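Local coordinates for protein hypothetical glycoside hydrolase (Parabacteroides distasonis, PDB 3TAW) that is of unknown function but is probably a glycoside hydrolase-like enzyme built as a five-bladed beta-propeller, at residues E46-F51 and G77-R82; A148-K151 and H155-K158; L181-K186 and Q190-V195. All coordinates share one frame; numbering follows the deposited sequence. Where two conformers were deposited one is given.

Interaction 1 of 3, residues E46-F51 and G77-R82; sequences EESDTF and GSRTSR
Arg79 brings the edge of its guanidinium group to Ser48 and Asp49, the two residues of a classic beta bulge that both face Glu69 on strand 61-69. In this four-stranded blade of the beta-propeller, strand 61-69 runs between strands 49-58 and 81-88, so the backbones of 46-51 and 77-82 stay well apart and meet through side chains alone; the CA atoms of Ser48 and Arg79 lie 9.5 Å from each other. The arginine chain reaches across by bending at chi2 (-93°) and again at chi3. Arg79 NH1 forms a salt bridge to Asp49 OD2 at 3.0 Å; OD2 lies in the guanidinium plane and offers its anti lone pair. Arg79 NH2 donates to Ser48 OG over 2.9 Å, a less straight bond (139° at the hydrogen) whose acceptor is tilted 21° from the same plane. Ser48 OG is therefore engaged twice: it accepts from Arg79 and donates to its neighbour Asp49. Beyond the two segments, Arg79 NE donates to Ala73 O and NH1 forms a second salt bridge, with Glu69 OE1. Asp49 OD1 is taken up by Ser343 OG, which leaves both carboxylate oxygens satisfied and ties the bulge to a distant part of the chain. The two side chains of the salt bridge cross at about a right angle, their flat ends inclined to each other and not coplanar. Asp49 OD2 accepts two donors: Arg79 NH1, and Ser48 OG, which stands 2.8 Å from Asp49 OD2 and meets it from above the carboxylate plane.

Interaction 2 of 3, residues A148-K151 and H155-K158; sequences ATSK and HWTK
The indole of Trp156 has Ser150 over one face and the backbone of Ala148 and Thr149 at its edge. Ser150 OG sits 3.2 Å above the ring plane, displaced toward the rim and closest to CZ3, while Ser150 CB makes a CH-pi contact 3.8 Å from the centroid of the six-membered ring of Trp156. With OG held between the backbone N and the carbonyl carbon (chi1 69°), the hydroxyl lies across the ring; it is hydrogen-bonded to Leu153 N in the connecting turn. Near the ring plane lie Ala148 O and Thr149 N, and Ala148 CB packs against CE3. Phe102 adds an edge-to-face contact with the indole. Ala148-Ser150 and Thr157-Lys158 belong to the antiparallel beta hairpin that ends a four-stranded propeller blade, strand 157-161 being outermost. Thr149 and Thr157 form its hydrogen-bonded pair: Thr149 N to Thr157 O is 3.0 Å, and the return bond from Thr157 N to Thr149 O is 2.9 Å and nearly straight at 170°. Ala148 and Lys158 are the adjoining non-hydrogen-bonded pair. One water joins His155 O, to which it donates at 2.9 Å, with Thr157 OG1, and donates only weakly to Thr149 O. Where the chains separate toward the turn, a second water bridges them, accepting from Lys151 N at 2.9 Å and donating to the same carbonyl oxygen of His155.

Interaction 3 of 3, residues L181-K186 and Q190-V195; sequences LVTTLK and QVIAKV
Gln190 extends its side chain across to Thr183 on the opposing strand, its amide end overlapping the threonine hydroxyl. With CG anti to the backbone N (chi1 -172°) and the chain extended beyond it, the amide arrives beside Thr183, where Gln190 NE2 donates to Thr183 OG1 over 2.9 Å in an almost perfectly straight bond, 176° at the hydrogen and in the plane of the amide. Thr183 OG1 is in turn hydrogen-bonded to Ala251 O on the parallel strand 244-254, so the hydroxyl links the hairpin to the next strand of the sheet. On the other face Thr184 CG2 meets Ala193 CB at 3.9 Å, and Val191 shares this side with them. Thr184 and Val191 form the hydrogen-bonded pair, Thr184 N to Val191 O at 2.8 Å and Val191 N to Thr184 O at 2.9 Å. At the neighbouring non-hydrogen-bonded pair the side chains of Thr183 and Ile192 diverge. Ala193 nonetheless still donates its N to Val182 O over 3.0 Å, although the donor is tilted 32° from the carbonyl plane, as the chain leaves the regular strand. Further along, apolar ends meet: Leu181 CD2 touches Ile192 CD1 at 3.7 Å, and Val182 CG1 lies against Val195 CG2, these two valine side chains crossing at about a right angle. Thr184 also touches Phe356, a ligand of the magnesium ion. Consecutive antiparallel strands 179-186 and 189-192, joined by a short turn, form a beta hairpin within the mixed sheet of the propeller.

The three contacts follow one another along the chain and occupy three different sheets of the propeller. Interaction 1 spans the blade of strands 49-58 to 95-96, interaction 2 lies at the outer hairpin of the blade of strands 117-125 to 157-161, and interaction 3 belongs to the larger mixed sheet that follows. Their centres are 22 Å (1 to 2), 19 Å (2 to 3) and 30 Å (1 to 3) apart, interactions 1 and 3 lying on opposite sides of the chain's centre. None touches another, but the blade of interaction 2 is tied to both neighbours: the backbone oxygens of Arg79 and Gly77 accept hydrogen bonds from the side chains of Arg140 and Trp138, and Ile192 is backbone-bonded to Met125.

Interaction 1 of 3, residues E46-F51 and G77-R82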
ATOM      1  N   GLU A  46      17.749  -6.967  -4.168  1.00 14.65           N
ATOM      2  CA  GLU A  46      17.443  -5.730  -3.447  1.00 15.09           C
ATOM      3  C   GLU A  46      18.550  -4.700  -3.586  1.00 15.67           C
ATOM      4  O   GLU A  46      18.703  -3.787  -2.762  1.00 15.05           O
ATOM      5  CB  GLU A  46      17.122  -6.023  -1.978  1.00 14.93           C
ATOM      6  CG  GLU A  46      18.169  -6.796  -1.214  1.00 15.23           C
ATOM      7  CD  GLU A  46      17.806  -7.008   0.241  1.00 15.47           C
ATOM      8  OE1 GLU A  46      16.755  -6.464   0.677  1.00 14.48           O
ATOM      9  OE2 GLU A  46      18.583  -7.710   0.941  1.00 15.64           O
ATOM     10  N   GLU A  47      19.279  -4.791  -4.687  1.00 16.78           N
ATOM     11  CA  GLU A  47      20.464  -3.971  -4.887  1.00 18.57           C
ATOM     12  C   GLU A  47      20.174  -2.519  -5.222  1.00 17.75           C
ATOM     13  O   GLU A  47      20.982  -1.650  -4.932  1.00 17.91           O
ATOM     14  CB  GLU A  47      21.290  -4.617  -6.009  1.00 20.58           C
ATOM     15  CG  GLU A  47      22.530  -3.893  -6.420  1.00 24.24           C
ATOM     16  CD  GLU A  47      23.357  -4.756  -7.349  1.00 24.78           C
ATOM     17  OE1 GLU A  47      22.855  -5.072  -8.445  1.00 26.04           O
ATOM     18  OE2 GLU A  47      24.478  -5.150  -6.951  1.00 30.44           O
ATOM     19  N   SER A  48      19.038  -2.240  -5.844  1.00 17.51           N
ATOM     20  CA  SER A  48      18.798  -0.890  -6.373  1.00 17.50           C
ATOM     21  C   SER A  48      17.979   0.012  -5.459  1.00 16.53           C
ATOM     22  O   SER A  48      18.386   1.133  -5.146  1.00 16.42           O
ATOM     23  CB  SER A  48      18.127  -0.976  -7.739  1.00 18.75           C
ATOM     24  OG  SER A  48      18.099   0.314  -8.360  1.00 20.22           O
ATOM     25  N   ASP A  49      16.814  -0.466  -5.050  1.00 15.37           N
ATOM     26  CA  ASP A  49      15.861   0.360  -4.285  1.00 15.01           C
ATOM     27  C   ASP A  49      14.992  -0.545  -3.415  1.00 14.09           C
ATOM     28  O   ASP A  49      14.641  -1.630  -3.833  1.00 14.01           O
ATOM     29  CB  ASP A  49      14.986   1.169  -5.233  1.00 15.83           C
ATOM     30  CG  ASP A  49      15.783   2.200  -6.048  1.00 16.54           C
ATOM     31  OD1 ASP A  49      16.123   3.259  -5.490  1.00 17.12           O
ATOM     32  OD2 ASP A  49      16.061   1.943  -7.252  1.00 17.88           O
ATOM     33  N   THR A  50      14.654  -0.086  -2.216  1.00 13.43           N
ATOM     34  CA  THR A  50      13.828  -0.833  -1.264  1.00 12.79           C
ATOM     35  C   THR A  50      12.811   0.159  -0.717  1.00 12.88           C
ATOM     36  O   THR A  50      13.180   1.084   0.012  1.00 12.85           O
ATOM     37  CB  THR A  50      14.665  -1.417  -0.102  1.00 12.72           C
ATOM     38  OG1 THR A  50      15.478  -0.388   0.485  1.00 12.88           O
ATOM     39  CG2 THR A  50      15.541  -2.570  -0.607  1.00 12.78           C
ATOM     40  N   PHE A  51      11.534  -0.024  -1.071  1.00 12.53           N
ATOM     41  CA  PHE A  51      10.553   1.034  -0.823  1.00 12.45           C
ATOM     42  C   PHE A  51       9.147   0.452  -0.653  1.00 12.37           C
ATOM     43  O   PHE A  51       9.043  -0.694  -0.222  1.00 12.64           O
ATOM     44  CB  PHE A  51      10.680   2.132  -1.928  1.00 12.74           C
ATOM     45  CG  PHE A  51      10.491   1.648  -3.367  1.00 12.89           C
ATOM     46  CD1 PHE A  51      11.454   0.837  -4.007  1.00 12.96           C
ATOM     47  CD2 PHE A  51       9.425   2.104  -4.125  1.00 12.97           C
ATOM     48  CE1 PHE A  51      11.288   0.434  -5.311  1.00 13.48           C
ATOM     49  CE2 PHE A  51       9.263   1.718  -5.463  1.00 13.51           C
ATOM     50  CZ  PHE A  51      10.190   0.889  -6.063  1.00 13.48           C
ATOM     51  N   GLY A  77       9.626   1.246 -13.153  1.00 24.67           N
ATOM     52  CA  GLY A  77       8.874   0.158 -13.745  1.00 23.73           C
ATOM     53  C   GLY A  77       9.637  -0.708 -14.733  1.00 23.63           C
ATOM     54  O   GLY A  77       9.036  -1.584 -15.354  1.00 24.06           O
ATOM     55  N   SER A  78      10.952  -0.511 -14.827  1.00 24.13           N
ATOM     56  CA  SER A  78      11.791  -1.191 -15.823  1.00 24.75           C
ATOM     57  C   SER A  78      12.453  -2.491 -15.335  1.00 23.91           C
ATOM     58  O   SER A  78      13.072  -3.200 -16.135  1.00 24.43           O
ATOM     59  CB  SER A  78      12.908  -0.242 -16.285  1.00 25.92           C
ATOM     60  OG  SER A  78      13.777   0.052 -15.185  1.00 25.96           O
ATOM     61  N   ARG A  79      12.355  -2.788 -14.036  1.00 22.03           N
ATOM     62  CA  ARG A  79      13.158  -3.871 -13.427  1.00 20.68           C
ATOM     63  C   ARG A  79      12.230  -4.933 -12.816  1.00 18.66           C
ATOM     64  O   ARG A  79      11.109  -5.083 -13.287  1.00 18.77           O
ATOM     65  CB  ARG A  79      14.168  -3.288 -12.430  1.00 20.59           C
ATOM     66  CG  ARG A  79      13.622  -2.387 -11.344  1.00 20.87           C
ATOM     67  CD  ARG A  79      13.649  -0.872 -11.726  1.00 21.42           C
ATOM     68  NE  ARG A  79      15.034  -0.429 -11.819  1.00 22.40           N
ATOM     69  CZ  ARG A  79      15.767   0.064 -10.822  1.00 22.14           C
ATOM     70  NH1 ARG A  79      15.266   0.286  -9.591  1.00 21.05           N
ATOM     71  NH2 ARG A  79      17.030   0.354 -11.060  1.00 23.16           N
ATOM     72  N   THR A  80      12.700  -5.715 -11.845  1.00 17.13           N
ATOM     73  CA  THR A  80      11.861  -6.740 -11.234  1.00 16.24           C
ATOM     74  C   THR A  80      11.692  -6.423  -9.762  1.00 15.27           C
ATOM     75  O   THR A  80      12.682  -6.220  -9.047  1.00 15.19           O
ATOM     76  CB  THR A  80      12.437  -8.165 -11.398  1.00 16.48           C
ATOM     77  OG1 THR A  80      12.637  -8.441 -12.790  1.00 16.33           O
ATOM     78  CG2 THR A  80      11.484  -9.227 -10.796  1.00 16.22           C
ATOM     79  N   SER A  81      10.432  -6.408  -9.313  1.00 14.17           N
ATOM     80  CA  SER A  81      10.093  -6.191  -7.907  1.00 13.24           C
ATOM     81  C   SER A  81       9.808  -7.524  -7.230  1.00 12.67           C
ATOM     82  O   SER A  81       9.201  -8.413  -7.825  1.00 12.89           O
ATOM     83  CB  SER A  81       8.858  -5.287  -7.780  1.00 13.00           C
ATOM     84  OG  SER A  81       9.133  -3.953  -8.207  1.00 13.35           O
ATOM     85  N   ARG A  82      10.321  -7.664  -6.014  1.00 12.48           N
ATOM     86  CA  ARG A  82      10.133  -8.816  -5.150  1.00 12.38           C
ATOM     87  C   ARG A  82       9.936  -8.256  -3.733  1.00 12.31           C
ATOM     88  O   ARG A  82      10.304  -7.102  -3.459  1.00 12.72           O
ATOM     89  CB  ARG A  82      11.360  -9.744  -5.217  1.00 12.76           C
ATOM     90  CG  ARG A  82      11.634 -10.263  -6.623  1.00 12.98           C
ATOM     91  CD  ARG A  82      12.860 -11.165  -6.674  1.00 13.17           C
ATOM     92  NE  ARG A  82      13.167 -11.644  -8.016  1.00 13.64           N
ATOM     93  CZ  ARG A  82      13.920 -10.997  -8.908  1.00 14.26           C
ATOM     94  NH1 ARG A  82      14.413  -9.791  -8.660  1.00 14.14           N
ATOM     95  NH2 ARG A  82      14.168 -11.550 -10.090  1.00 14.87           N
TER

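Interaction 2 of 3, residues A148-K151 and H155-K158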
ATOM      1  N   ALA A 148      -3.030 -12.812  -2.619  1.00 13.39           N
ATOM      2  CA  ALA A 148      -2.421 -14.025  -2.113  1.00 13.24           C
ATOM      3  C   ALA A 148      -2.705 -14.122  -0.629  1.00 13.50           C
ATOM      4  O   ALA A 148      -2.928 -13.093   0.044  1.00 13.16           O
ATOM      5  CB  ALA A 148      -0.878 -14.053  -2.435  1.00 13.24           C
ATOM      6  N   THR A 149      -2.768 -15.352  -0.118  1.00 13.89           N
ATOM      7  CA  THR A 149      -2.982 -15.570   1.302  1.00 13.79           C
ATOM      8  C   THR A 149      -1.953 -16.529   1.930  1.00 14.41           C
ATOM      9  O   THR A 149      -1.347 -17.361   1.238  1.00 14.60           O
ATOM     10  CB  THR A 149      -4.413 -16.061   1.633  1.00 14.60           C
ATOM     11  OG1 THR A 149      -4.576 -17.423   1.216  1.00 15.47           O
ATOM     12  CG2 THR A 149      -5.488 -15.179   0.945  1.00 14.64           C
ATOM     13  N   SER A 150      -1.768 -16.387   3.238  1.00 14.23           N
ATOM     14  CA  SER A 150      -0.866 -17.253   4.005  1.00 15.00           C
ATOM     15  C   SER A 150      -1.221 -17.180   5.478  1.00 15.43           C
ATOM     16  O   SER A 150      -1.904 -16.255   5.909  1.00 15.31           O
ATOM     17  CB  SER A 150       0.604 -16.842   3.837  1.00 14.86           C
ATOM     18  OG  SER A 150       0.860 -15.598   4.461  1.00 15.51           O
ATOM     19  N   LYS A 151      -0.745 -18.155   6.240  1.00 15.81           N
ATOM     20  CA  LYS A 151      -0.878 -18.131   7.698  1.00 16.89           C
ATOM     21  C   LYS A 151       0.406 -17.641   8.371  1.00 16.07           C
ATOM     22  O   LYS A 151       0.381 -17.273   9.545  1.00 15.75           O
ATOM     23  CB  LYS A 151      -1.219 -19.521   8.212  1.00 18.93           C
ATOM     24  CG  LYS A 151      -2.529 -20.040   7.721  1.00 21.17           C
ATOM     25  CD  LYS A 151      -3.656 -19.227   8.315  1.00 22.73           C
ATOM     26  CE  LYS A 151      -4.989 -19.924   8.233  1.00 25.25           C
ATOM     27  NZ  LYS A 151      -5.936 -19.264   9.185  1.00 25.53           N
ATOM     28  N   HIS A 155       4.500 -19.141   3.314  1.00 16.70           N
ATOM     29  CA  HIS A 155       3.905 -20.179   2.480  1.00 17.70           C
ATOM     30  C   HIS A 155       2.636 -19.596   1.898  1.00 16.61           C
ATOM     31  O   HIS A 155       1.580 -19.626   2.526  1.00 16.65           O
ATOM     32  CB  HIS A 155       3.668 -21.470   3.288  1.00 19.70           C
ATOM     33  CG  HIS A 155       4.948 -22.129   3.703  1.00 21.70           C
ATOM     34  ND1 HIS A 155       5.590 -21.841   4.893  1.00 23.13           N
ATOM     35  CD2 HIS A 155       5.742 -23.014   3.049  1.00 23.38           C
ATOM     36  CE1 HIS A 155       6.710 -22.547   4.967  1.00 23.68           C
ATOM     37  NE2 HIS A 155       6.824 -23.265   3.860  1.00 23.63           N
ATOM     38  N   TRP A 156       2.781 -19.000   0.715  1.00 15.92           N
ATOM     39  CA  TRP A 156       1.709 -18.240   0.089  1.00 15.75           C
ATOM     40  C   TRP A 156       0.984 -19.047  -0.976  1.00 16.35           C
ATOM     41  O   TRP A 156       1.603 -19.829  -1.706  1.00 17.89           O
ATOM     42  CB  TRP A 156       2.246 -16.956  -0.571  1.00 15.13           C
ATOM     43  CG  TRP A 156       2.819 -15.963   0.338  1.00 14.34           C
ATOM     44  CD1 TRP A 156       4.137 -15.797   0.668  1.00 14.30           C
ATOM     45  CD2 TRP A 156       2.100 -14.950   1.025  1.00 14.20           C
ATOM     46  NE1 TRP A 156       4.275 -14.746   1.533  1.00 14.46           N
ATOM     47  CE2 TRP A 156       3.034 -14.197   1.766  1.00 13.78           C
ATOM     48  CE3 TRP A 156       0.742 -14.613   1.098  1.00 14.28           C
ATOM     49  CZ2 TRP A 156       2.656 -13.114   2.569  1.00 13.74           C
ATOM     50  CZ3 TRP A 156       0.369 -13.537   1.898  1.00 14.18           C
ATOM     51  CH2 TRP A 156       1.326 -12.802   2.631  1.00 14.07           C
ATOM     52  N   THR A 157      -0.322 -18.837  -1.077  1.00 15.94           N
ATOM     53  CA  THR A 157      -1.131 -19.267  -2.212  1.00 16.08           C
ATOM     54  C   THR A 157      -1.534 -18.044  -3.027  1.00 15.99           C
ATOM     55  O   THR A 157      -2.138 -17.113  -2.492  1.00 15.10           O
ATOM     56  CB  THR A 157      -2.361 -20.027  -1.726  1.00 16.90           C
ATOM     57  OG1 THR A 157      -1.905 -21.193  -1.020  1.00 17.21           O
ATOM     58  CG2 THR A 157      -3.268 -20.456  -2.895  1.00 17.09           C
ATOM     59  N   LYS A 158      -1.166 -18.042  -4.311  1.00 15.86           N
ATOM     60  CA  LYS A 158      -1.530 -16.968  -5.229  1.00 15.89           C
ATOM     61  C   LYS A 158      -2.863 -17.305  -5.877  1.00 16.24           C
ATOM     62  O   LYS A 158      -3.014 -18.383  -6.486  1.00 16.58           O
ATOM     63  CB  LYS A 158      -0.462 -16.770  -6.297  1.00 16.00           C
ATOM     64  CG  LYS A 158       0.888 -16.288  -5.766  1.00 15.82           C
ATOM     65  CD  LYS A 158       1.860 -16.026  -6.892  1.00 15.69           C
ATOM     66  CE  LYS A 158       3.254 -15.698  -6.380  1.00 15.72           C
ATOM     67  NZ  LYS A 158       4.280 -15.554  -7.458  1.00 15.72           N
TER
HETATM   68  O   HOH W   1      -1.002 -20.700   1.602  1.00 22.32           O
HETATM   69  O   HOH W   2       0.471 -20.441   5.044  1.00 19.75           O

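Interaction 3 of 3, residues L181-K186 and Q190-V195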
ATOM      1  N   LEU A 181      -7.882  -2.681   2.152  1.00 12.06           N
ATOM      2  CA  LEU A 181      -8.968  -3.425   2.769  1.00 12.35           C
ATOM      3  C   LEU A 181      -9.431  -2.721   4.045  1.00 11.83           C
ATOM      4  O   LEU A 181      -8.640  -2.127   4.784  1.00 11.19           O
ATOM      5  CB  LEU A 181      -8.520  -4.839   3.147  1.00 13.87           C
ATOM      6  CG  LEU A 181      -8.705  -5.906   2.091  1.00 15.82           C
ATOM      7  CD1 LEU A 181      -7.870  -5.602   0.884  1.00 17.34           C
ATOM      8  CD2 LEU A 181      -8.313  -7.252   2.739  1.00 16.68           C
ATOM      9  N   VAL A 182     -10.713  -2.822   4.318  1.00 11.29           N
ATOM     10  CA  VAL A 182     -11.242  -2.291   5.571  1.00 11.42           C
ATOM     11  C   VAL A 182     -10.921  -3.244   6.735  1.00 11.37           C
ATOM     12  O   VAL A 182     -11.180  -4.445   6.667  1.00 11.53           O
ATOM     13  CB  VAL A 182     -12.737  -1.983   5.471  1.00 11.70           C
ATOM     14  CG1 VAL A 182     -13.297  -1.612   6.843  1.00 12.21           C
ATOM     15  CG2 VAL A 182     -12.971  -0.813   4.484  1.00 11.91           C
ATOM     16  N   THR A 183     -10.348  -2.652   7.785  1.00 12.04           N
ATOM     17  CA  THR A 183      -9.968  -3.322   9.019  1.00 11.99           C
ATOM     18  C   THR A 183     -10.587  -2.545  10.179  1.00 12.68           C
ATOM     19  O   THR A 183     -11.057  -1.418  10.011  1.00 12.26           O
ATOM     20  CB  THR A 183      -8.432  -3.335   9.229  1.00 12.23           C
ATOM     21  OG1 THR A 183      -7.959  -1.997   9.473  1.00 12.36           O
ATOM     22  CG2 THR A 183      -7.707  -3.968   8.026  1.00 12.26           C
ATOM     23  N   THR A 184     -10.533  -3.138  11.365  1.00 12.97           N
ATOM     24  CA  THR A 184     -10.865  -2.430  12.585  1.00 13.22           C
ATOM     25  C   THR A 184     -10.014  -2.976  13.721  1.00 13.80           C
ATOM     26  O   THR A 184      -9.357  -3.985  13.530  1.00 13.29           O
ATOM     27  CB  THR A 184     -12.365  -2.551  12.918  1.00 13.85           C
ATOM     28  OG1 THR A 184     -12.747  -1.515  13.838  1.00 14.31           O
ATOM     29  CG2 THR A 184     -12.703  -3.927  13.487  1.00 14.18           C
ATOM     30  N   LEU A 185     -10.012  -2.293  14.870  1.00 14.14           N
ATOM     31  CA  LEU A 185      -9.317  -2.804  16.038  0.50 14.64           C
ATOM     32  C   LEU A 185     -10.317  -3.376  17.012  1.00 15.57           C
ATOM     33  O   LEU A 185     -11.306  -2.720  17.379  1.00 15.93           O
ATOM     34  CB  LEU A 185      -8.441  -1.728  16.685  0.50 14.66           C
ATOM     35  CG  LEU A 185      -7.045  -1.700  16.057  0.50 14.33           C
ATOM     36  CD1 LEU A 185      -7.087  -1.110  14.663  0.50 13.43           C
ATOM     37  CD2 LEU A 185      -6.000  -1.002  16.947  0.50 14.67           C
ATOM     38  N   LYS A 186     -10.087  -4.631  17.391  0.50 16.04           N
ATOM     39  CA  LYS A 186     -10.851  -5.273  18.446  0.50 16.90           C
ATOM     40  C   LYS A 186      -9.896  -5.395  19.630  0.50 17.00           C
ATOM     41  O   LYS A 186      -8.992  -6.231  19.630  0.50 16.76           O
ATOM     42  CB  LYS A 186     -11.397  -6.613  17.964  0.50 17.75           C
ATOM     43  CG  LYS A 186     -12.596  -6.420  17.031  0.50 17.94           C
ATOM     44  CD  LYS A 186     -13.225  -7.713  16.582  0.50 18.91           C
ATOM     45  CE  LYS A 186     -14.541  -7.429  15.843  0.50 19.35           C
ATOM     46  NZ  LYS A 186     -15.263  -8.663  15.464  0.50 19.42           N
ATOM     47  N   GLN A 190      -5.763  -5.707  15.216  1.00 12.73           N
ATOM     48  CA  GLN A 190      -6.240  -5.154  13.946  1.00 12.25           C
ATOM     49  C   GLN A 190      -6.588  -6.276  12.971  1.00 12.15           C
ATOM     50  O   GLN A 190      -5.724  -7.076  12.589  1.00 11.92           O
ATOM     51  CB  GLN A 190      -5.211  -4.217  13.342  1.00 11.90           C
ATOM     52  CG  GLN A 190      -5.750  -3.455  12.114  1.00 11.64           C
ATOM     53  CD  GLN A 190      -4.877  -2.283  11.696  1.00 11.85           C
ATOM     54  OE1 GLN A 190      -3.767  -2.122  12.219  1.00 12.74           O
ATOM     55  NE2 GLN A 190      -5.372  -1.443  10.757  1.00 11.31           N
ATOM     56  N   VAL A 191      -7.875  -6.345  12.621  1.00 12.60           N
ATOM     57  CA  VAL A 191      -8.402  -7.415  11.776  1.00 12.72           C
ATOM     58  C   VAL A 191      -9.295  -6.887  10.660  1.00 12.65           C
ATOM     59  O   VAL A 191      -9.960  -5.849  10.799  1.00 12.38           O
ATOM     60  CB  VAL A 191      -9.236  -8.431  12.606  1.00 13.40           C
ATOM     61  CG1 VAL A 191      -8.360  -9.156  13.644  1.00 14.19           C
ATOM     62  CG2 VAL A 191     -10.406  -7.742  13.316  1.00 14.22           C
ATOM     63  N   ILE A 192      -9.316  -7.630   9.561  1.00 12.34           N
ATOM     64  CA  ILE A 192     -10.226  -7.352   8.445  1.00 12.65           C
ATOM     65  C   ILE A 192     -11.676  -7.354   8.989  1.00 12.99           C
ATOM     66  O   ILE A 192     -12.053  -8.193   9.816  1.00 12.66           O
ATOM     67  CB  ILE A 192      -9.993  -8.347   7.291  1.00 12.83           C
ATOM     68  CG1 ILE A 192      -8.615  -8.125   6.680  1.00 12.77           C
ATOM     69  CG2 ILE A 192     -11.107  -8.242   6.235  1.00 13.07           C
ATOM     70  CD1 ILE A 192      -8.106  -9.323   5.791  1.00 12.94           C
ATOM     71  N   ALA A 193     -12.450  -6.351   8.564  1.00 13.41           N
ATOM     72  CA  ALA A 193     -13.796  -6.107   9.063  1.00 14.32           C
ATOM     73  C   ALA A 193     -14.763  -6.024   7.914  1.00 15.05           C
ATOM     74  O   ALA A 193     -14.544  -5.230   6.979  1.00 15.53           O
ATOM     75  CB  ALA A 193     -13.821  -4.791   9.827  1.00 14.13           C
ATOM     76  N   LYS A 194     -15.849  -6.780   8.000  1.00 15.76           N
ATOM     77  CA  LYS A 194     -16.938  -6.650   7.021  1.00 16.44           C
ATOM     78  C   LYS A 194     -17.692  -5.353   7.230  1.00 16.45           C
ATOM     79  O   LYS A 194     -17.790  -4.851   8.353  1.00 16.67           O
ATOM     80  CB  LYS A 194     -17.924  -7.822   7.145  1.00 17.67           C
ATOM     81  CG  LYS A 194     -17.331  -9.140   6.704  1.00 18.48           C
ATOM     82  CD  LYS A 194     -18.300 -10.294   6.945  1.00 20.27           C
ATOM     83  CE  LYS A 194     -17.806 -11.591   6.316  1.00 21.06           C
ATOM     84  NZ  LYS A 194     -18.832 -12.658   6.537  1.00 22.48           N
ATOM     85  N   VAL A 195     -18.227  -4.824   6.127  1.00 16.12           N
ATOM     86  CA  VAL A 195     -19.096  -3.671   6.140  1.00 16.75           C
ATOM     87  C   VAL A 195     -20.383  -4.111   5.463  1.00 17.12           C
ATOM     88  O   VAL A 195     -20.364  -4.586   4.309  1.00 16.03           O
ATOM     89  CB  VAL A 195     -18.467  -2.464   5.402  1.00 16.69           C
ATOM     90  CG1 VAL A 195     -19.431  -1.246   5.470  1.00 17.38           C
ATOM     91  CG2 VAL A 195     -17.069  -2.140   5.986  1.00 16.68           C
TER